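Local coordinates for protein alpha-1,6-mannanase (Bacteroides thetaiotaomicron, PDB 4V1S) that probably hydrolyses alpha-1,6-mannosidic linkages of mannans as a family GH76 glycoside hydrolase of a gut symbiont, at residues 131-134 with 135-138; 174-177 with 178-181; 188-191 with 192-195; 250-253 with 254-257; 261-264 with 265-268. One frame throughout, in Å; residues are numbered along the deposited sequence.

Contact 1 (131-134 with 135-138); sequences PTSA and EKVP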
loop_
_atom_site.group_PDB
_atom_site.type_symbol
_atom_site.label_atom_id
_atom_site.label_comp_id
_atom_site.label_asym_id
_atom_site.label_seq_id
_atom_site.Cartn_x
_atom_site.Cartn_y
_atom_site.Cartn_z
ATOM N N PRO A 131 9.156 15.748 5.696
ATOM C CA PRO A 131 10.551 15.729 6.059
ATOM C C PRO A 131 10.795 16.264 7.456
ATOM O O PRO A 131 10.152 17.226 7.886
ATOM C CB PRO A 131 11.194 16.611 4.995
ATOM C CG PRO A 131 10.351 16.325 3.777
ATOM C CD PRO A 131 8.943 16.282 4.347
ATOM N N THR A 132 11.729 15.624 8.144
ATOM C CA THR A 132 12.027 15.944 9.530
ATOM C C THR A 132 13.499 15.650 9.790
ATOM O O THR A 132 14.241 15.252 8.900
ATOM C CB THR A 132 11.096 15.132 10.474
ATOM O OG1 THR A 132 11.124 15.665 11.802
ATOM C CG2 THR A 132 11.452 13.668 10.482
ATOM N N SER A 133 13.919 15.931 11.003
ATOM C CA SER A 133 15.274 15.616 11.459
ATOM C C SER A 133 15.271 15.553 12.965
ATOM O O SER A 133 14.299 15.934 13.628
ATOM C CB SER A 133 16.274 16.666 10.964
ATOM O OG SER A 133 15.931 17.962 11.406
ATOM N N ALA A 134 16.394 15.094 13.513
ATOM C CA ALA A 134 16.497 14.806 14.946
ATOM C C ALA A 134 16.125 15.940 15.892
ATOM O O ALA A 134 15.742 15.675 17.049
ATOM C CB ALA A 134 17.894 14.354 15.276
ATOM N N GLU A 135 16.300 17.174 15.439
ATOM C CA GLU A 135 16.028 18.370 16.265
ATOM C C GLU A 135 14.636 19.004 16.070
ATOM O O GLU A 135 14.324 20.042 16.658
ATOM C CB GLU A 135 17.138 19.418 16.070
ATOM C CG GLU A 135 16.918 20.432 14.947
ATOM C CD GLU A 135 17.106 19.874 13.531
ATOM O OE1 GLU A 135 17.403 18.668 13.383
ATOM O OE2 GLU A 135 16.965 20.660 12.548
ATOM N N LYS A 136 13.770 18.333 15.316
ATOM C CA LYS A 136 12.420 18.841 15.019
ATOM C C LYS A 136 11.372 17.896 15.591
ATOM O O LYS A 136 11.640 16.722 15.792
ATOM C CB LYS A 136 12.206 18.934 13.519
ATOM C CG LYS A 136 12.995 20.044 12.873
ATOM C CD LYS A 136 13.066 19.840 11.364
ATOM C CE LYS A 136 12.041 20.675 10.631
ATOM N NZ LYS A 136 10.746 19.978 10.398
ATOM N N VAL A 137 10.203 18.445 15.862
ATOM C CA VAL A 137 9.078 17.684 16.347
ATOM C C VAL A 137 8.362 17.173 15.088
ATOM O O VAL A 137 7.914 17.983 14.243
ATOM C CB VAL A 137 8.128 18.558 17.172
ATOM C CG1 VAL A 137 6.835 17.811 17.498
ATOM C CG2 VAL A 137 8.812 19.007 18.459
ATOM N N PRO A 138 8.225 15.843 14.961
ATOM C CA PRO A 138 7.594 15.256 13.796
ATOM C C PRO A 138 6.123 14.931 14.029
ATOM O O PRO A 138 5.686 14.828 15.178
ATOM C CB PRO A 138 8.381 13.956 13.615
ATOM C CG PRO A 138 8.589 13.519 15.060
ATOM C CD PRO A 138 8.826 14.807 15.819
HETATM O O HOH W 1 9.394 17.810 11.781
#

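Contact 2 (174-177 with 178-181); sequences FSLS and GEDN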
loop_
_atom_site.group_PDB
_atom_site.type_symbol
_atom_site.label_atom_id
_atom_site.label_comp_id
_atom_site.label_asym_id
_atom_site.label_seq_id
_atom_site.Cartn_x
_atom_site.Cartn_y
_atom_site.Cartn_z
ATOM N N PHE A 174 7.968 1.011 15.079
ATOM C CA PHE A 174 7.172 2.177 15.335
ATOM C C PHE A 174 5.693 1.856 15.296
ATOM O O PHE A 174 4.940 2.224 16.205
ATOM C CB PHE A 174 7.520 3.354 14.427
ATOM C CG PHE A 174 6.768 4.611 14.796
ATOM C CD1 PHE A 174 7.125 5.323 15.917
ATOM C CD2 PHE A 174 5.624 4.989 14.123
ATOM C CE1 PHE A 174 6.384 6.426 16.318
ATOM C CE2 PHE A 174 4.890 6.085 14.509
ATOM C CZ PHE A 174 5.273 6.812 15.608
ATOM N N SER A 175 5.251 1.202 14.238
ATOM C CA SER A 175 3.816 0.835 14.134
ATOM C C SER A 175 3.387 0.010 15.365
ATOM O O SER A 175 2.295 0.196 15.926
ATOM C CB SER A 175 3.537 0.062 12.854
ATOM O OG SER A 175 3.793 0.831 11.700
ATOM N N LEU A 176 4.237 -0.938 15.761
ATOM C CA LEU A 176 3.877 -1.798 16.893
ATOM C C LEU A 176 3.840 -1.049 18.231
ATOM O O LEU A 176 3.139 -1.484 19.179
ATOM C CB LEU A 176 4.827 -3.000 16.994
ATOM C CG LEU A 176 4.609 -4.074 15.944
ATOM C CD1 LEU A 176 5.810 -5.014 15.901
ATOM C CD2 LEU A 176 3.319 -4.870 16.140
ATOM N N SER A 177 4.520 0.104 18.296
ATOM C CA SER A 177 4.506 0.899 19.512
ATOM C C SER A 177 3.139 1.607 19.632
ATOM O O SER A 177 2.812 2.144 20.696
ATOM C CB SER A 177 5.626 1.944 19.553
ATOM O OG SER A 177 5.392 3.070 18.692
ATOM N N GLY A 178 2.334 1.604 18.557
ATOM C CA GLY A 178 0.993 2.218 18.635
ATOM C C GLY A 178 -0.079 1.255 19.137
ATOM O O GLY A 178 -1.234 1.632 19.258
ATOM N N GLU A 179 0.300 0.025 19.395
ATOM C CA GLU A 179 -0.590 -1.005 19.953
ATOM C C GLU A 179 -0.555 -0.947 21.480
ATOM O O GLU A 179 0.510 -0.911 22.105
ATOM C CB GLU A 179 -0.146 -2.420 19.540
ATOM C CG GLU A 179 -1.153 -3.502 19.894
ATOM C CD GLU A 179 -0.670 -4.930 19.716
ATOM O OE1 GLU A 179 0.493 -5.145 19.294
ATOM O OE2 GLU A 179 -1.482 -5.856 19.978
ATOM N N ASP A 180 -1.722 -0.971 22.076
ATOM C CA ASP A 180 -1.838 -1.126 23.530
ATOM C C ASP A 180 -3.246 -1.666 23.820
ATOM O O ASP A 180 -4.000 -1.960 22.892
ATOM C CB ASP A 180 -1.501 0.172 24.307
ATOM C CG ASP A 180 -2.462 1.299 23.997
ATOM O OD1 ASP A 180 -3.630 1.007 23.614
ATOM O OD2 ASP A 180 -2.065 2.459 24.164
ATOM N N ASN A 181 -3.577 -1.829 25.097
ATOM C CA ASN A 181 -4.864 -2.422 25.475
ATOM C C ASN A 181 -6.044 -1.463 25.615
ATOM O O ASN A 181 -7.102 -1.852 26.075
ATOM C CB ASN A 181 -4.685 -3.316 26.703
ATOM C CG ASN A 181 -4.216 -4.699 26.325
ATOM O OD1 ASN A 181 -3.255 -5.245 26.898
ATOM N ND2 ASN A 181 -4.889 -5.282 25.350
HETATM O O HOH W 2 3.168 -1.475 22.198
HETATM O O HOH W 3 2.928 -4.179 19.850
#

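Contact 3 (188-191 with 192-195); sequences YFQE and TFVS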
loop_
_atom_site.group_PDB
_atom_site.type_symbol
_atom_site.label_atom_id
_atom_site.label_comp_id
_atom_site.label_asym_id
_atom_site.label_seq_id
_atom_site.Cartn_x
_atom_site.Cartn_y
_atom_site.Cartn_z
ATOM N N TYR A 188 -3.531 2.883 17.293
ATOM C CA TYR A 188 -3.983 4.229 17.059
ATOM C C TYR A 188 -3.684 4.667 15.641
ATOM O O TYR A 188 -2.705 4.237 15.044
ATOM C CB TYR A 188 -3.309 5.218 18.021
ATOM C CG TYR A 188 -3.539 4.941 19.471
ATOM C CD1 TYR A 188 -4.705 5.357 20.116
ATOM C CD2 TYR A 188 -2.586 4.249 20.199
ATOM C CE1 TYR A 188 -4.896 5.080 21.457
ATOM C CE2 TYR A 188 -2.776 3.977 21.535
ATOM C CZ TYR A 188 -3.931 4.393 22.149
ATOM O OH TYR A 188 -4.107 4.116 23.470
ATOM N N PHE A 189 -4.486 5.595 15.115
ATOM C CA PHE A 189 -4.141 6.172 13.844
ATOM C C PHE A 189 -2.804 6.881 13.870
ATOM O O PHE A 189 -2.000 6.687 12.977
ATOM C CB PHE A 189 -5.229 7.175 13.445
ATOM C CG PHE A 189 -5.067 7.764 12.068
ATOM C CD1 PHE A 189 -4.902 6.941 10.957
ATOM C CD2 PHE A 189 -5.012 9.149 11.893
ATOM C CE1 PHE A 189 -4.722 7.487 9.702
ATOM C CE2 PHE A 189 -4.852 9.703 10.622
ATOM C CZ PHE A 189 -4.694 8.869 9.529
ATOM N N GLN A 190 -2.608 7.728 14.891
ATOM C CA GLN A 190 -1.467 8.616 14.906
ATOM C C GLN A 190 -0.902 8.892 16.309
ATOM O O GLN A 190 -1.536 8.599 17.344
ATOM C CB GLN A 190 -1.795 9.897 14.228
ATOM C CG GLN A 190 -2.699 10.798 15.028
ATOM C CD GLN A 190 -3.064 12.046 14.248
ATOM O OE1 GLN A 190 -2.200 12.827 13.807
ATOM N NE2 GLN A 190 -4.340 12.236 14.064
ATOM N N GLU A 191 0.315 9.409 16.312
ATOM C CA GLU A 191 1.113 9.545 17.536
ATOM C C GLU A 191 0.683 10.786 18.304
ATOM O O GLU A 191 0.678 10.791 19.546
ATOM C CB GLU A 191 2.595 9.626 17.185
ATOM C CG GLU A 191 3.517 9.765 18.386
ATOM C CD GLU A 191 4.972 9.862 17.961
ATOM O OE1 GLU A 191 5.275 10.596 16.960
ATOM O OE2 GLU A 191 5.803 9.221 18.638
ATOM N N THR A 192 0.313 11.828 17.550
ATOM C CA THR A 192 -0.046 13.124 18.118
ATOM C C THR A 192 -1.417 13.558 17.589
ATOM O O THR A 192 -1.526 14.196 16.551
ATOM C CB THR A 192 1.038 14.190 17.781
ATOM O OG1 THR A 192 2.336 13.698 18.148
ATOM C CG2 THR A 192 0.756 15.484 18.524
ATOM N N PHE A 193 -2.472 13.182 18.302
ATOM C CA PHE A 193 -3.820 13.553 17.880
ATOM C C PHE A 193 -4.020 15.038 18.110
ATOM O O PHE A 193 -3.687 15.557 19.173
ATOM C CB PHE A 193 -4.889 12.762 18.628
ATOM C CG PHE A 193 -5.069 11.354 18.125
ATOM C CD1 PHE A 193 -5.832 11.092 16.995
ATOM C CD2 PHE A 193 -4.468 10.286 18.783
ATOM C CE1 PHE A 193 -6.001 9.795 16.530
ATOM C CE2 PHE A 193 -4.644 8.992 18.325
ATOM C CZ PHE A 193 -5.421 8.748 17.183
ATOM N N VAL A 194 -4.550 15.721 17.104
ATOM C CA VAL A 194 -4.890 17.128 17.262
ATOM C C VAL A 194 -6.367 17.308 16.918
ATOM O O VAL A 194 -7.215 17.315 17.814
ATOM C CB VAL A 194 -3.969 18.047 16.442
ATOM C CG1 VAL A 194 -4.394 19.510 16.595
ATOM C CG2 VAL A 194 -2.536 17.871 16.898
ATOM N N SER A 195 -6.683 17.395 15.633
ATOM C CA SER A 195 -8.061 17.648 15.223
ATOM C C SER A 195 -8.919 16.376 15.198
ATOM O O SER A 195 -10.118 16.443 15.395
ATOM C CB SER A 195 -8.097 18.352 13.861
ATOM O OG SER A 195 -7.401 17.592 12.885
HETATM O O HOH W 4 3.949 12.723 16.113
HETATM O O HOH W 5 -2.024 12.027 21.041
#

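Contact 4 (250-253 with 254-257); sequences AKMV and ADGS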
loop_
_atom_site.group_PDB
_atom_site.type_symbol
_atom_site.label_atom_id
_atom_site.label_comp_id
_atom_site.label_asym_id
_atom_site.label_seq_id
_atom_site.Cartn_x
_atom_site.Cartn_y
_atom_site.Cartn_z
ATOM N N ALA A 250 -12.794 2.390 11.670
ATOM C CA ALA A 250 -12.126 2.772 12.909
ATOM C C ALA A 250 -13.075 2.639 14.080
ATOM O O ALA A 250 -14.291 2.591 13.901
ATOM C CB ALA A 250 -11.627 4.198 12.815
ATOM N N LYS A 251 -12.494 2.572 15.270
ATOM C CA LYS A 251 -13.245 2.540 16.519
ATOM C C LYS A 251 -12.744 3.694 17.394
ATOM O O LYS A 251 -11.546 3.861 17.585
ATOM C CB LYS A 251 -13.086 1.197 17.218
ATOM C CG LYS A 251 -13.992 0.996 18.411
ATOM C CD LYS A 251 -13.955 -0.457 18.825
ATOM C CE LYS A 251 -14.743 -0.750 20.075
ATOM N NZ LYS A 251 -16.104 -1.158 19.705
ATOM N N MET A 252 -13.694 4.496 17.884
ATOM C CA MET A 252 -13.393 5.690 18.679
ATOM C C MET A 252 -13.072 5.304 20.110
ATOM O O MET A 252 -13.757 4.494 20.722
ATOM C CB MET A 252 -14.574 6.659 18.689
ATOM C CG MET A 252 -15.036 7.118 17.315
ATOM S SD MET A 252 -13.741 7.950 16.367
ATOM C CE MET A 252 -13.511 6.801 15.023
ATOM N N VAL A 253 -12.008 5.880 20.642
ATOM C CA VAL A 253 -11.583 5.539 21.994
ATOM C C VAL A 253 -12.541 6.060 23.071
ATOM O O VAL A 253 -12.775 5.383 24.072
ATOM C CB VAL A 253 -10.144 6.027 22.231
ATOM C CG1 VAL A 253 -9.788 6.051 23.709
ATOM C CG2 VAL A 253 -9.175 5.155 21.451
ATOM N N ALA A 254 -13.129 7.227 22.844
ATOM C CA ALA A 254 -13.973 7.873 23.852
ATOM C C ALA A 254 -15.173 7.015 24.234
ATOM O O ALA A 254 -15.488 6.850 25.417
ATOM C CB ALA A 254 -14.447 9.221 23.343
ATOM N N ASP A 255 -15.847 6.471 23.236
ATOM C CA ASP A 255 -17.085 5.734 23.489
ATOM C C ASP A 255 -17.214 4.394 22.788
ATOM O O ASP A 255 -18.269 3.758 22.853
ATOM C CB ASP A 255 -18.285 6.610 23.112
ATOM C CG ASP A 255 -18.325 6.970 21.636
ATOM O OD1 ASP A 255 -17.406 6.602 20.869
ATOM O OD2 ASP A 255 -19.302 7.650 21.244
ATOM N N GLY A 256 -16.167 3.986 22.079
ATOM C CA GLY A 256 -16.165 2.704 21.395
ATOM C C GLY A 256 -17.037 2.670 20.155
ATOM O O GLY A 256 -17.238 1.611 19.583
ATOM N N SER A 257 -17.551 3.822 19.726
ATOM C CA SER A 257 -18.327 3.867 18.500
ATOM C C SER A 257 -17.477 3.558 17.273
ATOM O O SER A 257 -16.288 3.852 17.223
ATOM C CB SER A 257 -19.042 5.209 18.312
ATOM O OG SER A 257 -18.146 6.295 18.222
#

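Contact 5 (261-264 with 265-268); sequences QKWS and YNAG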
loop_
_atom_site.group_PDB
_atom_site.type_symbol
_atom_site.label_atom_id
_atom_site.label_comp_id
_atom_site.label_asym_id
_atom_site.label_seq_id
_atom_site.Cartn_x
_atom_site.Cartn_y
_atom_site.Cartn_z
ATOM N N GLN A 261 -17.740 3.464 7.705
ATOM C CA GLN A 261 -17.290 3.663 6.321
ATOM C C GLN A 261 -16.435 2.495 5.863
ATOM O O GLN A 261 -15.450 2.141 6.506
ATOM C CB GLN A 261 -16.501 4.952 6.162
ATOM C CG GLN A 261 -15.898 5.163 4.783
ATOM C CD GLN A 261 -16.942 5.433 3.706
ATOM O OE1 GLN A 261 -17.931 6.157 3.946
ATOM N NE2 GLN A 261 -16.726 4.883 2.502
ATOM N N LYS A 262 -16.832 1.904 4.742
ATOM C CA LYS A 262 -16.085 0.799 4.145
ATOM C C LYS A 262 -15.231 1.303 2.998
ATOM O O LYS A 262 -15.747 1.860 2.029
ATOM C CB LYS A 262 -17.040 -0.271 3.652
ATOM C CG LYS A 262 -17.613 -1.050 4.830
ATOM C CD LYS A 262 -18.717 -1.987 4.467
ATOM C CE LYS A 262 -19.213 -2.675 5.726
ATOM N NZ LYS A 262 -20.505 -3.369 5.496
ATOM N N TRP A 263 -13.928 1.062 3.118
ATOM C CA TRP A 263 -12.970 1.414 2.093
ATOM C C TRP A 263 -12.310 0.156 1.570
ATOM O O TRP A 263 -11.952 -0.744 2.348
ATOM C CB TRP A 263 -11.852 2.321 2.651
ATOM C CG TRP A 263 -12.333 3.665 3.090
ATOM C CD1 TRP A 263 -12.265 4.167 4.318
ATOM C CD2 TRP A 263 -12.882 4.699 2.252
ATOM N NE1 TRP A 263 -12.792 5.439 4.351
ATOM C CE2 TRP A 263 -13.168 5.793 3.077
ATOM C CE3 TRP A 263 -13.174 4.791 0.885
ATOM C CZ2 TRP A 263 -13.721 6.981 2.585
ATOM C CZ3 TRP A 263 -13.717 5.953 0.380
ATOM C CH2 TRP A 263 -13.984 7.049 1.238
ATOM N N SER A 264 -12.013 0.170 0.280
ATOM C CA SER A 264 -11.393 -0.980 -0.366
ATOM C C SER A 264 -10.072 -1.433 0.254
ATOM O O SER A 264 -9.866 -2.636 0.403
ATOM C CB SER A 264 -11.223 -0.734 -1.880
ATOM O OG SER A 264 -10.443 0.422 -2.121
ATOM N N TYR A 265 -9.185 -0.497 0.604
ATOM C CA TYR A 265 -7.883 -0.858 1.092
ATOM C C TYR A 265 -7.883 -1.489 2.487
ATOM O O TYR A 265 -6.978 -2.214 2.839
ATOM C CB TYR A 265 -6.915 0.313 1.025
ATOM C CG TYR A 265 -6.979 1.370 2.121
ATOM C CD1 TYR A 265 -8.205 1.807 2.686
ATOM C CD2 TYR A 265 -5.814 1.977 2.564
ATOM C CE1 TYR A 265 -8.250 2.782 3.664
ATOM C CE2 TYR A 265 -5.838 2.942 3.545
ATOM C CZ TYR A 265 -7.050 3.356 4.097
ATOM O OH TYR A 265 -7.052 4.312 5.072
ATOM N N ASN A 266 -8.925 -1.245 3.261
ATOM C CA ASN A 266 -9.047 -1.914 4.567
ATOM C C ASN A 266 -9.372 -3.401 4.375
ATOM O O ASN A 266 -8.815 -4.251 5.055
ATOM C CB ASN A 266 -10.064 -1.207 5.443
ATOM C CG ASN A 266 -9.472 -0.006 6.115
ATOM O OD1 ASN A 266 -8.262 0.018 6.403
ATOM N ND2 ASN A 266 -10.277 1.003 6.332
ATOM N N ALA A 267 -10.214 -3.712 3.392
ATOM C CA ALA A 267 -10.380 -5.118 2.954
ATOM C C ALA A 267 -9.085 -5.682 2.343
ATOM O O ALA A 267 -8.624 -6.759 2.731
ATOM C CB ALA A 267 -11.541 -5.258 1.986
ATOM N N GLY A 268 -8.489 -4.937 1.413
ATOM C CA GLY A 268 -7.366 -5.459 0.648
ATOM C C GLY A 268 -6.146 -5.771 1.498
ATOM O O GLY A 268 -5.555 -6.822 1.371
HETATM O O HOH W 6 -13.252 0.587 5.965
#

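Contact 1 (131-134 with 135-138)
Ser133 and Lys136 close a type I beta turn with Ala134 and Glu135 at its corners: Lys136 N donates to Ser133 O at 3.0 Å. The chain reverses here, the directions of 131-134 and 135-138 lying 134° apart, in the loop that leads from strand 124-127 to helix 142-159. A second bond braces the turn through side chains. The hydroxyl of Ser133 donates to Glu135 OE1, OG to OE1 2.6 Å, and meets the carboxylate from above its plane, 41° out of it. Glu135 can fold back this way because its CG sits between the backbone N and the carbonyl carbon (chi1 90°) and the chain bends again at chi2. The aliphatic part of Lys136 also comes close to the serine, its CD 3.4 Å from Ser133 OG. The Thr132 and Lys136 side chains run antiparallel past one another, and their ends share a water that accepts a hydrogen bond from Lys136 NZ, lies 2.8 Å from Thr132 OG1 and donates to Val137 O. An alanine at Ser133 would keep the backbone turn bond but is likely to leave the Glu135 carboxylate without its short tether and freer to swing. One carboxylate and one ammonium group, held by a hydroxyl and a water respectively, thus fasten an otherwise irregular surface loop.

Contact 2 (174-177 with 178-181)
Phe174 and Gly178 approach each other in the last turn of helix 162-177, but Phe174 O takes its side-chain bond from Ser177: OG donates to it at 2.7 Å, in the carbonyl plane and on a lone pair. The serine hydroxyl gets there because OG stands between its own backbone N and carbonyl carbon, chi1 74°, which folds it back along the helix. The Phe174 ring stacks on Tyr142 of helix 142-159. Ser175 accepts next: Gly178 N reaches Ser175 O at 3.0 Å from well above the carbonyl plane, while Ser175 OG turns to Tyr142 O. Bonds from a residue three places on, here and at Leu176, give the helix a 3-10-like C-terminal turn before the chain runs out into the loop toward strand 199-201. Leu176 O accepts three hydrogen bonds. Glu179 N donates to it at 3.2 Å, 66° out of the carbonyl plane, and two waters also donate to it, one passing on to Glu179 O and the other to Glu179 OE1. The extended Glu179 side chain, CG anti to the backbone N (chi1 -170°), carries its carboxylate to Arg230, with which OE2 forms a salt bridge, while OE1 stays linked to Leu176 O through the water; Glu179 CB rests 3.4 Å from Leu176 O. The Leu176 side chain packs against helices 202-219 and 222-239.

Contact 3 (188-191 with 192-195)
The chain bends sharply at Gln190 to Phe193 without regular secondary structure, and the bend brings the Phe193 ring back over the backbone of 188-190. The principal contact is a CH-pi interaction: Gln190 CG sits over the centre of one face of the Phe193 ring, 3.7 Å from the centroid and only 12° off the ring normal. That methylene reaches the face because CG is placed between the Gln190 backbone N and carbonyl carbon, chi1 74°, with the chain extended beyond it. The far end of the ring is met by other groups. Tyr188 CB touches the ring edge near its plane, 4.0 Å from Phe193 CE2, and Phe189 CB lies 4.1 Å from Phe193 CZ; the Tyr188 and Phe193 side chains cross at about a right angle. Gln190 O also lies close to the ring, 3.3 Å from Phe193 CE2. A glycerol, probably from the crystallisation liquor, lies by Phe189. Waters fasten the polar groups: one donates to Glu191 OE1 and accepts from Thr192 OG1, whereas a second accepts from Phe193 N at 3.0 Å. Glu191 OE1 also forms a salt bridge with Arg140. Replacing Phe193 by an alanine would probably strip the Gln190 methylene of its aromatic cover and open a gap beside Tyr188 CB and Phe189 CB. Backbone bonds from Phe189 to Tyr142 and Gln199 tie the bend to helix 142-159 and strand 199-201; it belongs to the connection from helix 162-177 to strand 199-201 in the mainly helical GH76 fold.

Contact 4 (250-253 with 254-257)
An Asx turn at Asp255 shapes the hairpin connection in which Met252 and Ser257 pair across the reversal from strand 246-252 to strand 258-259. Met252 N donates to Ser257 O at 2.8 Å, almost straight (175°) and nearly in line with the C=O bond, while the return bond from Gly256 N to Met252 O is weak. Within the turn Asp255 OD1 accepts two hydrogen bonds from Ser257, from N at 3.0 Å and from OG at 2.8 Å, both on the same face of the carboxylate; the hydroxyl comes in on the syn side. This double grip fixes the rotation of the aspartate and of the serine hydroxyl, whose OG lies 3.3 Å from Met252 CG. Gly256 takes a positive phi of 74°, a conformation easiest for glycine. Across the turn Lys251, extended from an anti CG (chi1 -171°) and bent only at chi4, sends NZ to Gly256 O at 3.0 Å, in the carbonyl plane and on a lone pair. The turn lies at the surface, at the end of strand 246-252 in the small antiparallel sheet: Lys251 and Val253 bond through their backbones to Lys200 and Val198, Met252 packs on Gln199 of strand 199-201, and Val253 rests on the loop at Val182 and Leu183.

Contact 5 (261-264 with 265-268)
Ser264 O accepts from Gly268 N at 2.9 Å, with an N-H...O angle of 157° and the donor in the carbonyl plane, a regular i to i+4 bond in the first turn of helix 264-281. One residue earlier Trp263 O, Trp263 being the N-cap residue, takes Asn266 N at 3.2 Å in a more bent bond, the donor lying 54° out of the carbonyl plane. A water strengthens this start: it donates to Gln261 O and accepts from both Trp263 N and Asn266 ND2, so that the incoming loop is stitched to the Asn266 side chain. The hydroxyl of Ser264 is bonded to Asp311. Beyond the polar core, Trp263 CB meets the edge of the Tyr265 ring in its plane, 3.7 Å from Tyr265 CD1. The Tyr265 ring is brought there by a CG placed between its backbone N and carbonyl carbon (chi1 80°). Asn266 OD1 lies over one face of that ring, offset toward the rim, and Gln261 CG sits over a face of the Trp263 indole. Asn266 ND2 approaches the indole in turn at its edge. Farther out, Phe315 of helix 313-330 stacks on Tyr265 and also meets Trp263, and the tyrosine hydroxyl bonds a glycerol that probably came from the crystallisation liquor. Helix 284-301 packs on Ser264 and Ala267, helix 202-219 on Tyr265 and Asn266, and strand 246-252 on Trp263 and Asn266, setting this helix start deep among its neighbours.

Overall arrangement
The five contacts follow in series along the chain, none nested or crossing. Contact 1 closes the loop before helix 142-159, and contact 2 ends helix 162-177. From there the chain runs through contact 3, which touches contact 2 where Asp180 meets Tyr188 and Gly178 pairs with the Tyr188 backbone, so that the loop leading to strand 199-201 is bound back to the helix end. Contact 4 turns strand 246-252 toward strand 258-259 and packs its Val253 against Tyr188 of contact 3. Contact 5 then starts helix 264-281, its centre about 18 Å from that of contact 4. Contact 1 touches none of the others; its nearest atoms are about 5 Å from those of contact 3.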